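Local coordinates for annexin (Schistosoma mansoni, PDB 4MDU), which binds acidic phospholipid membranes and aggregates liposomes in the presence of calcium, and is likely to promote membrane fusion, at residues Y335-S338 / K344-T347. Sequence-based numbering, arbitrary orientation.
Sequences YGKS and KDDT
A lone salt bridge at the protein surface joins Lys337, in the short link between helices 324-335 and 339-346, to Asp345 in the last turn of helix 339-346, within the fourth annexin repeat. No other residue pair meets across the two segments, 335-338 and 344-347, and the buried area is a modest 71 Å². The lysine reaches across with its chain fully stretched: CG stands anti to the backbone N (chi1 163°), and every later torsion is likewise near 180°, which carries the ammonium far out from the link. In Asp345, CG lies anti to the carbonyl carbon (chi1 -69°), and the carboxylate meets the lysine with one oxygen. Lys337 NZ is modelled 2.4 Å from Asp345 OD2, very short for such a bond, so the modelled length is doubtful. Lys337 CE follows at 3.4 Å from the same Asp345 OD2. Asp345 is exposed, so water probably screens the attraction.

Gly336, with positive phi, is the first residue beyond helix 324-335, and Ser338 is the N-cap of the next, its OG bonded to Asn341 N; the salt bridge thus runs from just before the start of helix 339-346 to its far end. Next to Asp345, Asp346 belongs to calcium sites 6 and 7, and its OD1 accepts a hydrogen bond from Gly304 N in this calcium-free model. At the end of helix 324-335, Tyr335 stacks its ring on His299 of helix 290-301, while Lys344 and Thr347 pack against helix 349-358.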
loop_
_atom_site.group_PDB
_atom_site.type_symbol
_atom_site.label_atom_id
_atom_site.label_comp_id
_atom_site.label_asym_id
_atom_site.label_seq_id
_atom_site.Cartn_x
_atom_site.Cartn_y
_atom_site.Cartn_z
ATOM N N TYR B 335 5.174 -19.315 -7.947
ATOM C CA TYR B 335 5.021 -18.635 -9.222
ATOM C C TYR B 335 5.242 -19.492 -10.480
ATOM O O TYR B 335 5.018 -19.018 -11.589
ATOM C CB TYR B 335 5.899 -17.392 -9.246
ATOM C CG TYR B 335 5.509 -16.394 -8.176
ATOM C CD1 TYR B 335 4.355 -15.632 -8.303
ATOM C CD2 TYR B 335 6.290 -16.220 -7.042
ATOM C CE1 TYR B 335 3.989 -14.721 -7.332
ATOM C CE2 TYR B 335 5.920 -15.314 -6.056
ATOM C CZ TYR B 335 4.773 -14.564 -6.215
ATOM O OH TYR B 335 4.405 -13.640 -5.261
ATOM N N GLY B 336 5.678 -20.736 -10.305
ATOM C CA GLY B 336 5.833 -21.650 -11.426
ATOM C C GLY B 336 7.053 -21.366 -12.278
ATOM O O GLY B 336 7.182 -21.878 -13.381
ATOM N N LYS B 337 7.958 -20.562 -11.744
ATOM C CA LYS B 337 9.166 -20.141 -12.443
ATOM C C LYS B 337 10.258 -19.875 -11.400
ATOM O O LYS B 337 9.969 -19.371 -10.320
ATOM C CB LYS B 337 8.860 -18.874 -13.237
ATOM C CG LYS B 337 10.062 -18.084 -13.696
ATOM C CD LYS B 337 9.594 -16.947 -14.583
ATOM C CE LYS B 337 10.746 -16.204 -15.232
ATOM N NZ LYS B 337 10.241 -15.192 -16.218
ATOM N N SER B 338 11.499 -20.245 -11.706
ATOM C CA SER B 338 12.605 -20.030 -10.787
ATOM C C SER B 338 12.807 -18.545 -10.488
ATOM O O SER B 338 12.567 -17.689 -11.347
ATOM C CB SER B 338 13.901 -20.601 -11.361
ATOM O OG SER B 338 14.415 -19.754 -12.382
ATOM N N LYS B 344 16.658 -12.800 -13.900
ATOM C CA LYS B 344 17.285 -12.626 -15.213
ATOM C C LYS B 344 16.363 -11.880 -16.158
ATOM O O LYS B 344 16.812 -11.055 -16.958
ATOM C CB LYS B 344 17.668 -13.973 -15.819
ATOM C CG LYS B 344 18.862 -14.635 -15.143
ATOM C CD LYS B 344 19.130 -15.997 -15.761
ATOM C CE LYS B 344 20.361 -16.664 -15.173
ATOM N NZ LYS B 344 20.629 -17.957 -15.910
ATOM N N ASP B 345 15.066 -12.139 -16.050
ATOM C CA ASP B 345 14.123 -11.439 -16.921
ATOM C C ASP B 345 13.908 -9.974 -16.563
ATOM O O ASP B 345 13.557 -9.183 -17.424
ATOM C CB ASP B 345 12.790 -12.172 -16.989
ATOM C CG ASP B 345 12.897 -13.490 -17.737
ATOM O OD1 ASP B 345 13.964 -13.743 -18.342
ATOM O OD2 ASP B 345 11.920 -14.268 -17.728
ATOM N N ASP B 346 14.133 -9.609 -15.303
ATOM C CA ASP B 346 13.831 -8.257 -14.845
ATOM C C ASP B 346 15.056 -7.351 -14.863
ATOM O O ASP B 346 14.926 -6.134 -14.787
ATOM C CB ASP B 346 13.240 -8.287 -13.427
ATOM C CG ASP B 346 12.795 -6.911 -12.954
ATOM O OD1 ASP B 346 11.736 -6.458 -13.419
ATOM O OD2 ASP B 346 13.499 -6.279 -12.126
ATOM N N THR B 347 16.242 -7.944 -14.967
ATOM C CA THR B 347 17.486 -7.178 -14.909
ATOM C C THR B 347 18.415 -7.503 -16.085
ATOM O O THR B 347 18.151 -8.432 -16.840
ATOM C CB THR B 347 18.234 -7.509 -13.613
ATOM O OG1 THR B 347 18.640 -8.879 -13.652
ATOM C CG2 THR B 347 17.309 -7.302 -12.407
#